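Local coordinates for divalent ion tolerance protein CutA1 (PDB 4IYQ) that forms a trimer and probably binds copper ions, in keeping with its name as a divalent ion tolerance protein, at residues A[27-41]-A[94-108]. Residues are numbered along the deposited sequence; the frame is centred on the assembly and turned at random.
Sequences LLYTTTPTYEDAYRI and IQAIHPYDTPAIITI
Thr30 OG1 donates to Ala104 O at 2.8 Å and receives a weak bond from His98 NE2. A threonine suits this buried place because one hydroxyl can both give and take; chi1 of -166° sets OG1 beside its own carbonyl carbon, turned to the 94-108 segment. His98 NE2 also reaches Thr31 O, 2.8 Å away near the ring plane, but the bend at the hydrogen makes this bond weak too. On the far edge of the imidazole, ND1 accepts Tyr100 N in the ring plane, so both nitrogens are engaged, and Pro103 CB sits over the ring centre of His98, 3.4 Å above it. Water 1 joins Thr31 O to Ala104 N where the two segments diverge.

Beyond this splay, strands 27-32 and 105-108 pair antiparallel in the ferredoxin-like sheet of the CutA fold. Tyr29 and Ile106 exchange two backbone bonds, as do Leu27 and Ile108. Strand 105-108 is outermost within its chain, but Ile106 and Thr107 pair with a strand of the second subunit, so the sheet runs on across that interface. Leu28 CD2 meets Ile94 CD1 at 3.9 Å, a contact between branched apolar side chains that seats helix 87-97 on the sheet.

Ile41 is one of the residues joining the two helices: its CG1 lies 3.9 Å from Ile97 CD1 while its CD1 reaches His98 CD2. Arg40, extended from CG to NE, is long enough to bring NH1 to Ile97 O at 3.1 Å, with the oxygen in the guanidinium plane; its NH2 holds water 2. Near the start of helix 35-47, Pro33 CD packs 3.5 Å from Tyr100 CZ and also touches Pro99 CG, the prolines presenting compact apolar surfaces, while the Tyr100 hydroxyl bonds to Glu75.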
ATOM      1  N   LEU A  27       1.715   2.394   9.948  1.00 17.34           N
ATOM      2  CA  LEU A  27       0.798   2.862   8.923  1.00  8.45           C
ATOM      3  C   LEU A  27      -0.601   2.285   9.186  1.00 11.82           C
ATOM      4  O   LEU A  27      -0.752   1.103   9.531  1.00 11.24           O
ATOM      5  CB  LEU A  27       1.282   2.452   7.543  1.00  8.39           C
ATOM      6  CG  LEU A  27       2.698   2.845   7.132  1.00  8.37           C
ATOM      7  CD1 LEU A  27       2.968   2.304   5.738  1.00  9.56           C
ATOM      8  CD2 LEU A  27       2.939   4.346   7.195  1.00  8.15           C
ATOM      9  N   LEU A  28      -1.625   3.112   9.032  1.00 12.56           N
ATOM     10  CA  LEU A  28      -2.988   2.614   9.080  1.00  8.78           C
ATOM     11  C   LEU A  28      -3.637   2.774   7.718  1.00 13.12           C
ATOM     12  O   LEU A  28      -3.501   3.806   7.057  1.00 14.66           O
ATOM     13  CB  LEU A  28      -3.810   3.334  10.156  1.00  8.94           C
ATOM     14  CG  LEU A  28      -3.677   2.761  11.571  1.00 24.40           C
ATOM     15  CD1 LEU A  28      -2.319   3.079  12.169  1.00 27.92           C
ATOM     16  CD2 LEU A  28      -4.780   3.249  12.487  1.00 23.11           C
ATOM     17  N   TYR A  29      -4.371   1.747   7.321  1.00 10.90           N
ATOM     18  CA  TYR A  29      -5.071   1.730   6.052  1.00  9.15           C
ATOM     19  C   TYR A  29      -6.568   1.550   6.275  1.00  9.64           C
ATOM     20  O   TYR A  29      -6.984   0.677   7.033  1.00 10.04           O
ATOM     21  CB  TYR A  29      -4.503   0.605   5.183  1.00  9.28           C
ATOM     22  CG  TYR A  29      -5.160   0.396   3.844  1.00 16.20           C
ATOM     23  CD1 TYR A  29      -4.659   1.015   2.709  1.00 12.83           C
ATOM     24  CD2 TYR A  29      -6.257  -0.459   3.701  1.00 17.59           C
ATOM     25  CE1 TYR A  29      -5.227   0.808   1.463  1.00 12.71           C
ATOM     26  CE2 TYR A  29      -6.846  -0.671   2.456  1.00 20.43           C
ATOM     27  CZ  TYR A  29      -6.317  -0.031   1.335  1.00 19.74           C
ATOM     28  OH  TYR A  29      -6.862  -0.217   0.085  1.00 10.66           O
ATOM     29  N   THR A  30      -7.375   2.366   5.601  1.00 15.35           N
ATOM     30  CA  THR A  30      -8.828   2.239   5.685  1.00 13.64           C
ATOM     31  C   THR A  30      -9.445   2.720   4.369  1.00 16.48           C
ATOM     32  O   THR A  30      -8.785   3.376   3.550  1.00 10.14           O
ATOM     33  CB  THR A  30      -9.424   3.051   6.896  1.00 17.31           C
ATOM     34  OG1 THR A  30     -10.779   2.663   7.146  1.00 19.05           O
ATOM     35  CG2 THR A  30      -9.383   4.559   6.640  1.00 14.65           C
ATOM     36  N   THR A  31     -10.712   2.386   4.158  1.00 14.71           N
ATOM     37  CA  THR A  31     -11.406   2.858   2.965  1.00 19.73           C
ATOM     38  C   THR A  31     -12.707   3.585   3.350  1.00 12.20           C
ATOM     39  O   THR A  31     -13.272   3.334   4.398  1.00 12.54           O
ATOM     40  CB  THR A  31     -11.703   1.685   2.000  1.00 12.13           C
ATOM     41  OG1 THR A  31     -12.548   0.740   2.662  1.00 14.45           O
ATOM     42  CG2 THR A  31     -10.429   0.978   1.607  1.00 11.66           C
ATOM     43  N   THR A  32     -13.176   4.479   2.487  1.00 21.52           N
ATOM     44  CA  THR A  32     -14.368   5.282   2.758  1.00 20.33           C
ATOM     45  C   THR A  32     -15.239   5.350   1.513  1.00 20.63           C
ATOM     46  O   THR A  32     -14.744   5.187   0.406  1.00 16.83           O
ATOM     47  CB  THR A  32     -14.012   6.716   3.191  1.00 19.97           C
ATOM     48  OG1 THR A  32     -13.195   7.319   2.186  1.00 20.65           O
ATOM     49  CG2 THR A  32     -13.255   6.716   4.509  1.00 18.31           C
ATOM     50  N   PRO A  33     -16.550   5.551   1.690  1.00 23.72           N
ATOM     51  CA  PRO A  33     -17.415   5.619   0.508  1.00 25.56           C
ATOM     52  C   PRO A  33     -17.184   6.861  -0.359  1.00 27.87           C
ATOM     53  O   PRO A  33     -17.357   6.780  -1.567  1.00 32.55           O
ATOM     54  CB  PRO A  33     -18.829   5.615   1.106  1.00 16.87           C
ATOM     55  CG  PRO A  33     -18.666   6.013   2.524  1.00 25.93           C
ATOM     56  CD  PRO A  33     -17.321   5.512   2.944  1.00 25.27           C
ATOM     57  N   THR A  34     -16.804   7.987   0.233  1.00 15.08           N
ATOM     58  CA  THR A  34     -16.582   9.196  -0.546  1.00 15.03           C
ATOM     59  C   THR A  34     -15.243   9.834  -0.203  1.00 19.92           C
ATOM     60  O   THR A  34     -14.637   9.504   0.816  1.00 13.29           O
ATOM     61  CB  THR A  34     -17.661  10.238  -0.281  1.00 15.89           C
ATOM     62  OG1 THR A  34     -17.344  10.950   0.931  1.00 15.43           O
ATOM     63  CG2 THR A  34     -19.041   9.572  -0.177  1.00 17.09           C
ATOM     64  N   TYR A  35     -14.795  10.768  -1.038  1.00 13.81           N
ATOM     65  CA  TYR A  35     -13.620  11.569  -0.709  1.00 23.75           C
ATOM     66  C   TYR A  35     -13.842  12.404   0.555  1.00 20.90           C
ATOM     67  O   TYR A  35     -12.952  12.501   1.398  1.00 26.38           O
ATOM     68  CB  TYR A  35     -13.235  12.485  -1.880  1.00 13.06           C
ATOM     69  CG  TYR A  35     -12.094  13.424  -1.558  1.00 18.54           C
ATOM     70  CD1 TYR A  35     -10.765  12.992  -1.636  1.00 11.58           C
ATOM     71  CD2 TYR A  35     -12.336  14.742  -1.173  1.00 12.65           C
ATOM     72  CE1 TYR A  35      -9.712  13.846  -1.330  1.00 11.09           C
ATOM     73  CE2 TYR A  35     -11.290  15.599  -0.860  1.00 23.91           C
ATOM     74  CZ  TYR A  35      -9.983  15.144  -0.944  1.00 24.98           C
ATOM     75  OH  TYR A  35      -8.944  15.989  -0.645  1.00 27.24           O
ATOM     76  N   GLU A  36     -15.025  13.000   0.684  1.00 16.27           N
ATOM     77  CA  GLU A  36     -15.332  13.866   1.822  1.00 17.37           C
ATOM     78  C   GLU A  36     -15.194  13.112   3.141  1.00 16.53           C
ATOM     79  O   GLU A  36     -14.623  13.630   4.097  1.00 18.64           O
ATOM     80  CB  GLU A  36     -16.747  14.459   1.691  1.00 19.95           C
ATOM     81  N   ASP A  37     -15.680  11.874   3.175  1.00 15.22           N
ATOM     82  CA  ASP A  37     -15.524  11.028   4.352  1.00 23.24           C
ATOM     83  C   ASP A  37     -14.050  10.837   4.720  1.00 24.77           C
ATOM     84  O   ASP A  37     -13.689  10.883   5.904  1.00 12.29           O
ATOM     85  CB  ASP A  37     -16.177   9.665   4.122  1.00 26.69           C
ATOM     86  CG  ASP A  37     -17.696   9.732   4.132  1.00 31.26           C
ATOM     87  OD1 ASP A  37     -18.278  10.227   5.124  1.00 34.98           O
ATOM     88  OD2 ASP A  37     -18.309   9.284   3.141  1.00 29.75           O
ATOM     89  N   ALA A  38     -13.208  10.620   3.706  1.00 15.56           N
ATOM     90  CA  ALA A  38     -11.774  10.406   3.923  1.00 11.13           C
ATOM     91  C   ALA A  38     -11.096  11.673   4.441  1.00 16.48           C
ATOM     92  O   ALA A  38     -10.253  11.626   5.338  1.00 11.10           O
ATOM     93  CB  ALA A  38     -11.108   9.939   2.650  1.00 11.15           C
ATOM     94  N   TYR A  39     -11.483  12.812   3.886  1.00 19.70           N
ATOM     95  CA  TYR A  39     -10.900  14.068   4.319  1.00 19.91           C
ATOM     96  C   TYR A  39     -11.293  14.304   5.770  1.00 16.65           C
ATOM     97  O   TYR A  39     -10.463  14.675   6.601  1.00 19.07           O
ATOM     98  CB  TYR A  39     -11.363  15.236   3.441  1.00 11.50           C
ATOM     99  CG  TYR A  39     -10.552  16.483   3.631  1.00 11.33           C
ATOM    100  CD1 TYR A  39      -9.337  16.657   2.972  1.00 13.14           C
ATOM    101  CD2 TYR A  39     -10.976  17.485   4.494  1.00 11.77           C
ATOM    102  CE1 TYR A  39      -8.571  17.815   3.152  1.00 10.78           C
ATOM    103  CE2 TYR A  39     -10.222  18.640   4.687  1.00 11.71           C
ATOM    104  CZ  TYR A  39      -9.025  18.796   4.013  1.00 30.12           C
ATOM    105  OH  TYR A  39      -8.286  19.938   4.208  1.00 31.35           O
ATOM    106  N   ARG A  40     -12.557  14.041   6.073  1.00 11.92           N
ATOM    107  CA  ARG A  40     -13.083  14.273   7.403  1.00 16.00           C
ATOM    108  C   ARG A  40     -12.333  13.440   8.449  1.00 17.99           C
ATOM    109  O   ARG A  40     -11.937  13.943   9.495  1.00 11.79           O
ATOM    110  CB  ARG A  40     -14.582  13.967   7.432  1.00 13.27           C
ATOM    111  CG  ARG A  40     -15.186  13.920   8.827  1.00 13.80           C
ATOM    112  CD  ARG A  40     -16.699  13.702   8.780  1.00 14.90           C
ATOM    113  NE  ARG A  40     -17.248  13.618  10.129  1.00 15.49           N
ATOM    114  CZ  ARG A  40     -17.355  12.503  10.841  1.00 32.44           C
ATOM    115  NH1 ARG A  40     -16.969  11.328  10.337  1.00 15.05           N
ATOM    116  NH2 ARG A  40     -17.862  12.570  12.065  1.00 16.19           N
ATOM    117  N   ILE A  41     -12.140  12.164   8.162  1.00 11.53           N
ATOM    118  CA  ILE A  41     -11.417  11.295   9.072  1.00 13.52           C
ATOM    119  C   ILE A  41      -9.975  11.783   9.254  1.00 14.05           C
ATOM    120  O   ILE A  41      -9.449  11.864  10.374  1.00 10.40           O
ATOM    121  CB  ILE A  41     -11.442   9.854   8.556  1.00 11.03           C
ATOM    122  CG1 ILE A  41     -12.838   9.275   8.757  1.00 18.27           C
ATOM    123  CG2 ILE A  41     -10.430   9.019   9.281  1.00 23.77           C
ATOM    124  CD1 ILE A  41     -13.048   7.951   8.090  1.00 19.14           C
ATOM    125  N   ILE A  94     -11.044   5.886  14.664  1.00 12.20           N
ATOM    126  CA  ILE A  94     -11.528   5.686  13.301  1.00 15.96           C
ATOM    127  C   ILE A  94     -12.820   4.868  13.317  1.00 16.79           C
ATOM    128  O   ILE A  94     -13.768   5.214  12.612  1.00 13.32           O
ATOM    129  CB  ILE A  94     -10.465   4.997  12.399  1.00 11.41           C
ATOM    130  CG1 ILE A  94      -9.260   5.927  12.166  1.00 10.69           C
ATOM    131  CG2 ILE A  94     -11.059   4.631  11.056  1.00 20.53           C
ATOM    132  CD1 ILE A  94      -8.027   5.204  11.653  1.00 10.15           C
ATOM    133  N   GLN A  95     -12.878   3.831  14.157  1.00 13.35           N
ATOM    134  CA  GLN A  95     -14.080   2.995  14.267  1.00 19.78           C
ATOM    135  C   GLN A  95     -15.285   3.823  14.732  1.00 19.71           C
ATOM    136  O   GLN A  95     -16.377   3.699  14.190  1.00 20.98           O
ATOM    137  CB  GLN A  95     -13.849   1.817  15.229  1.00 14.68           C
ATOM    138  N   ALA A  96     -15.068   4.701  15.702  1.00 15.12           N
ATOM    139  CA  ALA A  96     -16.144   5.516  16.250  1.00 15.98           C
ATOM    140  C   ALA A  96     -16.710   6.502  15.234  1.00 24.77           C
ATOM    141  O   ALA A  96     -17.893   6.799  15.270  1.00 27.52           O
ATOM    142  CB  ALA A  96     -15.666   6.255  17.483  1.00 16.00           C
ATOM    143  N   ILE A  97     -15.887   7.013  14.322  1.00 24.33           N
ATOM    144  CA  ILE A  97     -16.358   8.074  13.434  1.00 20.32           C
ATOM    145  C   ILE A  97     -16.607   7.622  12.005  1.00 19.59           C
ATOM    146  O   ILE A  97     -17.106   8.399  11.199  1.00 22.38           O
ATOM    147  CB  ILE A  97     -15.357   9.251  13.380  1.00 22.09           C
ATOM    148  CG1 ILE A  97     -14.094   8.847  12.612  1.00 13.29           C
ATOM    149  CG2 ILE A  97     -15.049   9.750  14.787  1.00 14.52           C
ATOM    150  CD1 ILE A  97     -13.002   9.865  12.626  1.00 12.61           C
ATOM    151  N   HIS A  98     -16.277   6.369  11.698  1.00 21.55           N
ATOM    152  CA  HIS A  98     -16.390   5.838  10.334  1.00 18.43           C
ATOM    153  C   HIS A  98     -17.848   5.668   9.895  1.00 19.58           C
ATOM    154  O   HIS A  98     -18.690   5.199  10.663  1.00 21.48           O
ATOM    155  CB  HIS A  98     -15.666   4.498  10.239  1.00 14.30           C
ATOM    156  CG  HIS A  98     -15.113   4.207   8.883  1.00 30.91           C
ATOM    157  ND1 HIS A  98     -15.911   3.862   7.816  1.00 33.79           N
ATOM    158  CD2 HIS A  98     -13.841   4.219   8.417  1.00 27.44           C
ATOM    159  CE1 HIS A  98     -15.155   3.669   6.747  1.00 28.44           C
ATOM    160  NE2 HIS A  98     -13.896   3.879   7.085  1.00 23.22           N
ATOM    161  N   PRO A  99     -18.152   6.041   8.651  1.00 23.64           N
ATOM    162  CA  PRO A  99     -19.505   5.828   8.109  1.00 17.11           C
ATOM    163  C   PRO A  99     -19.925   4.356   8.053  1.00 23.66           C
ATOM    164  O   PRO A  99     -21.104   4.050   8.245  1.00 22.32           O
ATOM    165  CB  PRO A  99     -19.418   6.412   6.693  1.00 16.91           C
ATOM    166  CG  PRO A  99     -17.927   6.563   6.398  1.00 16.64           C
ATOM    167  CD  PRO A  99     -17.273   6.780   7.728  1.00 18.41           C
ATOM    168  N   TYR A 100     -18.976   3.453   7.823  1.00 26.32           N
ATOM    169  CA  TYR A 100     -19.284   2.022   7.772  1.00 27.42           C
ATOM    170  C   TYR A 100     -19.421   1.436   9.172  1.00 29.39           C
ATOM    171  O   TYR A 100     -18.670   1.796  10.076  1.00 31.93           O
ATOM    172  CB  TYR A 100     -18.195   1.239   7.019  1.00 26.73           C
ATOM    173  CG  TYR A 100     -18.040   1.534   5.538  1.00 25.30           C
ATOM    174  CD1 TYR A 100     -19.087   2.052   4.785  1.00 22.99           C
ATOM    175  CD2 TYR A 100     -16.824   1.291   4.891  1.00 26.29           C
ATOM    176  CE1 TYR A 100     -18.930   2.325   3.426  1.00 27.93           C
ATOM    177  CE2 TYR A 100     -16.655   1.556   3.536  1.00 24.22           C
ATOM    178  CZ  TYR A 100     -17.710   2.069   2.809  1.00 28.33           C
ATOM    179  OH  TYR A 100     -17.538   2.329   1.467  1.00 28.56           O
ATOM    180  N   ASP A 101     -20.352   0.501   9.332  1.00 33.24           N
ATOM    181  CA  ASP A 101     -20.464  -0.270  10.568  1.00 34.21           C
ATOM    182  C   ASP A 101     -19.273  -1.193  10.729  1.00 32.72           C
ATOM    183  O   ASP A 101     -18.749  -1.363  11.825  1.00 35.73           O
ATOM    184  CB  ASP A 101     -21.750  -1.099  10.577  1.00 38.55           C
ATOM    185  CG  ASP A 101     -22.986  -0.243  10.609  1.00 53.30           C
ATOM    186  OD1 ASP A 101     -23.870  -0.443   9.746  1.00 60.92           O
ATOM    187  OD2 ASP A 101     -23.072   0.636  11.494  1.00 58.41           O
ATOM    188  N   THR A 102     -18.853  -1.794   9.623  1.00 32.17           N
ATOM    189  CA  THR A 102     -17.692  -2.662   9.624  1.00 30.20           C
ATOM    190  C   THR A 102     -16.621  -2.140   8.680  1.00 26.85           C
ATOM    191  O   THR A 102     -16.500  -2.611   7.555  1.00 25.48           O
ATOM    192  CB  THR A 102     -18.055  -4.087   9.216  1.00 28.94           C
ATOM    193  OG1 THR A 102     -19.197  -4.512   9.969  1.00 30.52           O
ATOM    194  CG2 THR A 102     -16.868  -5.032   9.476  1.00 18.03           C
ATOM    195  N   PRO A 103     -15.848  -1.148   9.130  1.00 26.43           N
ATOM    196  CA  PRO A 103     -14.771  -0.634   8.283  1.00 25.50           C
ATOM    197  C   PRO A 103     -13.529  -1.523   8.335  1.00 25.49           C
ATOM    198  O   PRO A 103     -13.314  -2.219   9.335  1.00 19.96           O
ATOM    199  CB  PRO A 103     -14.485   0.738   8.892  1.00 14.07           C
ATOM    200  CG  PRO A 103     -14.767   0.526  10.349  1.00 19.62           C
ATOM    201  CD  PRO A 103     -15.944  -0.415  10.406  1.00 15.65           C
ATOM    202  N   ALA A 104     -12.739  -1.521   7.264  1.00 13.50           N
ATOM    203  CA  ALA A 104     -11.406  -2.109   7.315  1.00 14.73           C
ATOM    204  C   ALA A 104     -10.454  -1.085   7.921  1.00 15.64           C
ATOM    205  O   ALA A 104     -10.200  -0.045   7.325  1.00 18.44           O
ATOM    206  CB  ALA A 104     -10.929  -2.523   5.913  1.00 13.62           C
ATOM    207  N   ILE A 105      -9.937  -1.364   9.108  1.00 12.07           N
ATOM    208  CA  ILE A 105      -8.908  -0.514   9.689  1.00 11.40           C
ATOM    209  C   ILE A 105      -7.714  -1.370  10.002  1.00 15.07           C
ATOM    210  O   ILE A 105      -7.706  -2.103  10.978  1.00 22.11           O
ATOM    211  CB  ILE A 105      -9.388   0.182  10.938  1.00 11.60           C
ATOM    212  CG1 ILE A 105     -10.752   0.836  10.678  1.00 12.03           C
ATOM    213  CG2 ILE A 105      -8.358   1.205  11.389  1.00 10.98           C
ATOM    214  CD1 ILE A 105     -11.466   1.236  11.969  1.00 22.32           C
ATOM    215  N   ILE A 106      -6.707  -1.270   9.147  1.00 16.39           N
ATOM    216  CA  ILE A 106      -5.606  -2.223   9.096  1.00 15.91           C
ATOM    217  C   ILE A 106      -4.263  -1.550   9.382  1.00 16.92           C
ATOM    218  O   ILE A 106      -3.959  -0.498   8.827  1.00  9.71           O
ATOM    219  CB  ILE A 106      -5.568  -2.895   7.717  1.00 10.81           C
ATOM    220  CG1 ILE A 106      -6.895  -3.626   7.469  1.00 12.93           C
ATOM    221  CG2 ILE A 106      -4.370  -3.812   7.587  1.00 10.87           C
ATOM    222  CD1 ILE A 106      -7.042  -4.157   6.056  1.00 15.21           C
ATOM    223  N   THR A 107      -3.475  -2.170  10.253  1.00 10.39           N
ATOM    224  CA  THR A 107      -2.204  -1.623  10.681  1.00 13.63           C
ATOM    225  C   THR A 107      -1.026  -2.362  10.072  1.00 13.96           C
ATOM    226  O   THR A 107      -0.913  -3.586  10.190  1.00 13.56           O
ATOM    227  CB  THR A 107      -2.053  -1.681  12.214  1.00 17.63           C
ATOM    228  OG1 THR A 107      -3.169  -1.039  12.831  1.00 26.23           O
ATOM    229  CG2 THR A 107      -0.751  -1.001  12.648  1.00 11.10           C
ATOM    230  N   ILE A 108      -0.130  -1.619   9.449  1.00  9.73           N
ATOM    231  CA  ILE A 108       1.083  -2.216   8.933  1.00 13.09           C
ATOM    232  C   ILE A 108       2.250  -1.518   9.614  1.00 13.00           C
ATOM    233  O   ILE A 108       2.304  -0.299   9.630  1.00 12.69           O
ATOM    234  CB  ILE A 108       1.163  -2.088   7.395  1.00 13.89           C
ATOM    235  CG1 ILE A 108       0.191  -3.053   6.744  1.00 16.75           C
ATOM    236  CG2 ILE A 108       2.545  -2.396   6.877  1.00 13.33           C
ATOM    237  CD1 ILE A 108      -0.127  -2.669   5.326  1.00 21.56           C
TER
HETATM  238  O   HOH W   1     -13.410   0.563   5.044  1.00 15.37           O
HETATM  239  O   HOH W   2     -18.888  10.364  13.181  1.00 35.91           O